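PDB 4BSZ: ankyrin repeat-containing protein YAR1 from Saccharomyces cerevisiae, which is required for a normal rate of cell proliferation and binds unfolded protein, consistent with a chaperone role. Local coordinates for residues B[113-118]-B[146-151]; B[106-111]-B[141-146]. All coordinates share one frame; numbering follows the deposited sequence.

Interaction 1 (B[113-118]-B[146-151])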
loop_
_atom_site.group_PDB
_atom_site.type_symbol
_atom_site.label_atom_id
_atom_site.label_comp_id
_atom_site.label_asym_id
_atom_site.label_seq_id
_atom_site.Cartn_x
_atom_site.Cartn_y
_atom_site.Cartn_z
ATOM N N LEU B 113 38.553 -20.597 8.887
ATOM C CA LEU B 113 39.707 -20.950 9.693
ATOM C C LEU B 113 39.840 -20.009 10.888
ATOM O O LEU B 113 40.004 -20.458 12.018
ATOM C CB LEU B 113 40.974 -20.910 8.848
ATOM C CG LEU B 113 42.262 -21.403 9.500
ATOM C CD1 LEU B 113 42.121 -22.836 9.983
ATOM C CD2 LEU B 113 43.374 -21.292 8.496
ATOM N N LEU B 114 39.753 -18.706 10.637
ATOM C CA LEU B 114 39.875 -17.705 11.696
ATOM C C LEU B 114 38.792 -17.817 12.766
ATOM O O LEU B 114 39.054 -17.618 13.953
ATOM C CB LEU B 114 39.859 -16.294 11.100
ATOM C CG LEU B 114 41.103 -15.880 10.317
ATOM C CD1 LEU B 114 40.975 -14.475 9.777
ATOM C CD2 LEU B 114 42.302 -15.984 11.234
ATOM N N CYS B 115 37.575 -18.138 12.352
ATOM C CA CYS B 115 36.447 -18.097 13.273
ATOM C C CYS B 115 36.125 -19.437 13.929
ATOM O O CYS B 115 35.691 -19.471 15.077
ATOM C CB CYS B 115 35.216 -17.537 12.566
ATOM S SG CYS B 115 35.451 -15.865 11.926
ATOM N N ASP B 116 36.341 -20.534 13.205
ATOM C CA ASP B 116 36.003 -21.866 13.707
ATOM C C ASP B 116 37.092 -22.437 14.610
ATOM O O ASP B 116 36.818 -22.866 15.730
ATOM C CB ASP B 116 35.726 -22.845 12.558
ATOM C CG ASP B 116 34.492 -22.472 11.746
ATOM O OD1 ASP B 116 33.568 -21.837 12.294
ATOM O OD2 ASP B 116 34.436 -22.831 10.551
ATOM N N GLU B 117 38.328 -22.441 14.115
ATOM C CA GLU B 117 39.444 -23.026 14.846
ATOM C C GLU B 117 40.113 -22.047 15.820
ATOM O O GLU B 117 40.487 -22.424 16.930
ATOM C CB GLU B 117 40.460 -23.613 13.869
ATOM C CG GLU B 117 39.836 -24.541 12.839
ATOM C CD GLU B 117 40.857 -25.436 12.154
ATOM O OE1 GLU B 117 42.039 -25.429 12.566
ATOM O OE2 GLU B 117 40.474 -26.152 11.202
ATOM N N TYR B 118 40.243 -20.788 15.418
ATOM C CA TYR B 118 40.983 -19.815 16.224
ATOM C C TYR B 118 40.144 -18.688 16.836
ATOM O O TYR B 118 40.693 -17.734 17.390
ATOM C CB TYR B 118 42.167 -19.262 15.434
ATOM C CG TYR B 118 43.166 -20.343 15.073
ATOM C CD1 TYR B 118 42.950 -21.167 13.979
ATOM C CD2 TYR B 118 44.314 -20.552 15.840
ATOM C CE1 TYR B 118 43.845 -22.163 13.641
ATOM C CE2 TYR B 118 45.228 -21.551 15.507
ATOM C CZ TYR B 118 44.987 -22.356 14.401
ATOM O OH TYR B 118 45.866 -23.358 14.033
ATOM N N THR B 146 26.822 -14.854 4.651
ATOM C CA THR B 146 25.852 -15.861 5.039
ATOM C C THR B 146 26.457 -16.764 6.107
ATOM O O THR B 146 25.757 -17.224 7.013
ATOM C CB THR B 146 25.353 -16.659 3.837
ATOM O OG1 THR B 146 24.764 -15.758 2.891
ATOM C CG2 THR B 146 24.303 -17.663 4.266
ATOM N N TYR B 147 27.767 -16.984 6.019
ATOM C CA TYR B 147 28.478 -17.774 7.024
ATOM C C TYR B 147 28.401 -17.109 8.395
ATOM O O TYR B 147 28.168 -17.775 9.405
ATOM C CB TYR B 147 29.944 -17.975 6.627
ATOM C CG TYR B 147 30.814 -18.397 7.789
ATOM C CD1 TYR B 147 30.823 -19.712 8.237
ATOM C CD2 TYR B 147 31.619 -17.479 8.446
ATOM C CE1 TYR B 147 31.607 -20.096 9.302
ATOM C CE2 TYR B 147 32.403 -17.852 9.514
ATOM C CZ TYR B 147 32.398 -19.161 9.939
ATOM O OH TYR B 147 33.196 -19.532 11.008
ATOM N N PHE B 148 28.616 -15.795 8.419
ATOM C CA PHE B 148 28.550 -15.028 9.655
ATOM C C PHE B 148 27.168 -15.146 10.300
ATOM O O PHE B 148 27.049 -15.377 11.500
ATOM C CB PHE B 148 28.880 -13.552 9.394
ATOM C CG PHE B 148 30.359 -13.256 9.257
ATOM C CD1 PHE B 148 31.308 -14.005 9.931
ATOM C CD2 PHE B 148 30.792 -12.205 8.459
ATOM C CE1 PHE B 148 32.663 -13.719 9.798
ATOM C CE2 PHE B 148 32.146 -11.917 8.322
ATOM C CZ PHE B 148 33.078 -12.671 8.989
ATOM N N LEU B 149 26.123 -14.998 9.499
ATOM C CA LEU B 149 24.770 -14.969 10.044
ATOM C C LEU B 149 24.291 -16.324 10.604
ATOM O O LEU B 149 23.390 -16.361 11.454
ATOM C CB LEU B 149 23.782 -14.392 9.017
ATOM C CG LEU B 149 24.087 -12.966 8.520
ATOM C CD1 LEU B 149 23.075 -12.518 7.488
ATOM C CD2 LEU B 149 24.136 -11.975 9.662
ATOM N N LYS B 150 24.897 -17.419 10.136
ATOM C CA LYS B 150 24.641 -18.764 10.668
ATOM C C LYS B 150 25.432 -18.988 11.939
ATOM O O LYS B 150 24.898 -19.416 12.955
ATOM C CB LYS B 150 25.057 -19.837 9.659
ATOM C CG LYS B 150 24.033 -20.123 8.581
ATOM C CD LYS B 150 24.658 -20.839 7.399
ATOM C CE LYS B 150 23.600 -21.229 6.378
ATOM N NZ LYS B 150 24.181 -22.005 5.245
ATOM N N LYS B 151 26.722 -18.703 11.854
ATOM C CA LYS B 151 27.655 -18.929 12.941
ATOM C C LYS B 151 27.310 -18.127 14.188
ATOM O O LYS B 151 27.325 -18.653 15.296
ATOM C CB LYS B 151 29.065 -18.565 12.482
ATOM C CG LYS B 151 30.160 -19.077 13.384
ATOM C CD LYS B 151 30.170 -20.587 13.401
ATOM C CE LYS B 151 31.310 -21.068 14.255
ATOM N NZ LYS B 151 32.515 -20.278 13.888
#

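Interaction 2 (B[106-111]-B[141-146])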
loop_
_atom_site.group_PDB
_atom_site.type_symbol
_atom_site.label_atom_id
_atom_site.label_comp_id
_atom_site.label_asym_id
_atom_site.label_seq_id
_atom_site.Cartn_x
_atom_site.Cartn_y
_atom_site.Cartn_z
ATOM N N GLY B 106 36.476 -11.278 0.482
ATOM C CA GLY B 106 35.637 -12.449 0.294
ATOM C C GLY B 106 36.355 -13.781 0.299
ATOM O O GLY B 106 36.010 -14.681 -0.464
ATOM N N LYS B 107 37.354 -13.911 1.165
ATOM C CA LYS B 107 38.123 -15.139 1.278
ATOM C C LYS B 107 37.500 -16.071 2.313
ATOM O O LYS B 107 37.863 -16.025 3.494
ATOM C CB LYS B 107 39.557 -14.807 1.666
ATOM C CG LYS B 107 40.207 -13.804 0.745
ATOM C CD LYS B 107 40.243 -14.302 -0.694
ATOM C CE LYS B 107 41.049 -13.357 -1.582
ATOM N NZ LYS B 107 41.282 -13.903 -2.945
ATOM N N LEU B 108 36.578 -16.923 1.862
ATOM C CA LEU B 108 35.809 -17.791 2.758
ATOM C C LEU B 108 36.619 -18.801 3.586
ATOM O O LEU B 108 36.366 -18.965 4.779
ATOM C CB LEU B 108 34.715 -18.520 1.978
ATOM C CG LEU B 108 33.664 -19.273 2.802
ATOM C CD1 LEU B 108 33.149 -18.386 3.924
ATOM C CD2 LEU B 108 32.521 -19.739 1.909
ATOM N N ASP B 109 37.576 -19.480 2.957
ATOM C CA ASP B 109 38.378 -20.499 3.637
ATOM C C ASP B 109 39.151 -19.915 4.827
ATOM O O ASP B 109 39.215 -20.511 5.909
ATOM C CB ASP B 109 39.327 -21.178 2.645
ATOM C CG ASP B 109 39.939 -20.199 1.650
ATOM O OD1 ASP B 109 39.758 -18.967 1.812
ATOM O OD2 ASP B 109 40.618 -20.666 0.707
ATOM N N VAL B 110 39.729 -18.740 4.613
ATOM C CA VAL B 110 40.454 -18.033 5.655
ATOM C C VAL B 110 39.521 -17.682 6.805
ATOM O O VAL B 110 39.872 -17.842 7.979
ATOM C CB VAL B 110 41.074 -16.746 5.100
ATOM C CG1 VAL B 110 41.477 -15.819 6.223
ATOM C CG2 VAL B 110 42.259 -17.083 4.215
ATOM N N VAL B 111 38.326 -17.212 6.450
ATOM C CA VAL B 111 37.343 -16.771 7.431
ATOM C C VAL B 111 36.864 -17.911 8.320
ATOM O O VAL B 111 36.793 -17.764 9.545
ATOM C CB VAL B 111 36.150 -16.075 6.755
ATOM C CG1 VAL B 111 35.025 -15.824 7.759
ATOM C CG2 VAL B 111 36.605 -14.767 6.098
ATOM N N LYS B 141 30.200 -9.694 -0.760
ATOM C CA LYS B 141 30.725 -11.033 -0.529
ATOM C C LYS B 141 29.708 -11.840 0.276
ATOM O O LYS B 141 29.881 -12.097 1.470
ATOM C CB LYS B 141 32.104 -10.976 0.151
ATOM C CG LYS B 141 33.167 -10.199 -0.658
ATOM C CD LYS B 141 33.131 -10.574 -2.149
ATOM C CE LYS B 141 34.460 -10.334 -2.873
ATOM N NZ LYS B 141 34.817 -8.895 -3.014
ATOM N N GLU B 142 28.641 -12.227 -0.417
ATOM C CA GLU B 142 27.492 -12.908 0.164
ATOM C C GLU B 142 27.785 -14.261 0.810
ATOM O O GLU B 142 27.102 -14.652 1.752
ATOM C CB GLU B 142 26.399 -13.053 -0.891
ATOM C CG GLU B 142 25.788 -11.731 -1.347
ATOM C CD GLU B 142 24.898 -11.079 -0.288
ATOM O OE1 GLU B 142 24.776 -11.626 0.834
ATOM O OE2 GLU B 142 24.311 -10.013 -0.580
ATOM N N GLU B 143 28.793 -14.977 0.315
ATOM C CA GLU B 143 29.172 -16.266 0.898
ATOM C C GLU B 143 29.727 -16.105 2.311
ATOM O O GLU B 143 29.341 -16.830 3.226
ATOM C CB GLU B 143 30.186 -16.982 0.018
ATOM C CG GLU B 143 29.596 -17.560 -1.241
ATOM C CD GLU B 143 30.440 -18.679 -1.796
ATOM O OE1 GLU B 143 31.684 -18.600 -1.682
ATOM O OE2 GLU B 143 29.859 -19.645 -2.331
ATOM N N VAL B 144 30.632 -15.143 2.478
ATOM C CA VAL B 144 31.182 -14.817 3.785
ATOM C C VAL B 144 30.106 -14.276 4.731
ATOM O O VAL B 144 30.090 -14.585 5.931
ATOM C CB VAL B 144 32.309 -13.790 3.660
ATOM C CG1 VAL B 144 32.891 -13.456 5.030
ATOM C CG2 VAL B 144 33.385 -14.326 2.741
ATOM N N GLU B 145 29.196 -13.480 4.186
ATOM C CA GLU B 145 28.162 -12.869 5.001
ATOM C C GLU B 145 27.162 -13.898 5.504
ATOM O O GLU B 145 26.716 -13.840 6.652
ATOM C CB GLU B 145 27.457 -11.743 4.233
ATOM C CG GLU B 145 26.380 -11.014 5.026
ATOM C CD GLU B 145 26.918 -10.235 6.229
ATOM O OE1 GLU B 145 28.139 -10.241 6.490
ATOM O OE2 GLU B 145 26.100 -9.604 6.923
ATOM N N THR B 146 26.822 -14.854 4.651
ATOM C CA THR B 146 25.852 -15.861 5.039
ATOM C C THR B 146 26.457 -16.764 6.107
ATOM O O THR B 146 25.757 -17.224 7.013
ATOM C CB THR B 146 25.353 -16.659 3.837
ATOM O OG1 THR B 146 24.764 -15.758 2.891
ATOM C CG2 THR B 146 24.303 -17.663 4.266
#

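Interaction 1 (B[113-118]-B[146-151])
Tyr147 OH donates a 2.7 Å hydrogen bond to Asp116 OD1, and the same carboxylate oxygen takes a salt bridge from Lys151 NZ. That second distance, 2.5 Å, is unusually short, and its exact length is doubtful at this resolution. Both donors leave the same side of helix 142-151, one turn apart, and converge on a single oxygen of helix 108-117. The tyrosine and the aspartate approach from opposite directions. OD1 lies in the plane of the phenol ring at its hydroxyl edge, but the hydroxyl meets OD1 from well above the carboxylate plane, and the two flat groups are turned 71° against each other. Tyr147 is sent across to the aspartate by its first torsion, which puts CG anti to the backbone N (chi1 162°). Lys151 starts in the same way, but its chain bends at chi2 and again at chi4; its CB lies over one face of the Tyr147 ring, 4.2 Å above the plane and offset toward the ring's rim, while its ammonium group comes round to the carboxylate. The lysine charge probably favours the ionised aspartate.

Beside the charged group, the contact becomes apolar. Cys115 points toward helix 142-151, with CB 4.2 Å from Tyr147 CE2. Its SG reaches the edge of the Phe148 ring, 4.1 Å from CE1 and almost in the ring plane, a sulfur-aromatic contact made at the rim and not over the face. Leu99 of helix 98-104 also packs on Cys115, and Pro122 on Phe148. The short axes of 113-117 and 146-151 run nearly parallel, 13° apart and 12.1 Å at closest approach, a separation bridged by the long side chains of Tyr147 and Lys151. Such side-by-side helices, one within the second annotated ankyrin repeat, belong to the stacked helices of an ankyrin-repeat solenoid.

Interaction 2 (B[106-111]-B[141-146])
Lys141 lays its aliphatic chain along the backbone of Gly106. CB is 3.8 Å from Gly106 CA and CG comes in to 3.5 Å of that same CA; further out, CD and CE each stay 4.0 Å from it. Bends at chi2 and chi4 keep the chain close to the glycine, and the terminal NZ makes a weak hydrogen bond to Leu104 O, the carbonyl of a residue at the end of helix 98-104. Gly106 itself has positive phi (60°) and is the C-prime residue of the Schellman motif that ends that helix, with Lys107 N bonded to Ala102 O and Gly106 N to Ser103 O. The chain thus turns from helix 98-104 into helix 108-117, the antiparallel helix pair of an ankyrin repeat, and presents its glycine to the start of helix 142-151.

Val144 uses both methyls. CG2 lies 3.8 Å from Gly106 CA and 4.2 Å from Leu108 CD1, whereas CG1 meets Val111 CG2 at 4.1 Å, one turn on from Leu108. The other methyl of Leu108, CD2, packs against Glu143, 4.1 Å from its CB, the two side chains crossing at about a right angle. Glu143 also touches an aromatic side chain of another protein's chain, and basic side chains of that other chain pair with the carboxylate of Glu142.

Both interactions join helix 108-117 to helix 142-151, interaction 2 at their first turns and interaction 1 at their last, with centres 9 Å apart. Val111 links the two contacts: its CG1 lies 3.8 Å from Tyr147 CE2 and equally far from Phe148 CE1. Tyr147 CB is also 4.2 Å from Leu108 CD1. Apolar contacts therefore run from Leu108 and Val144 through Val111 to Phe148 and Cys115, beside the ionic contact of interaction 1. Thr146 lies in both segments, taking part in neither contact, and packs on an aromatic side chain of another protein's chain; that other chain also touches Glu142, Leu149 and Lys150 along the same helix.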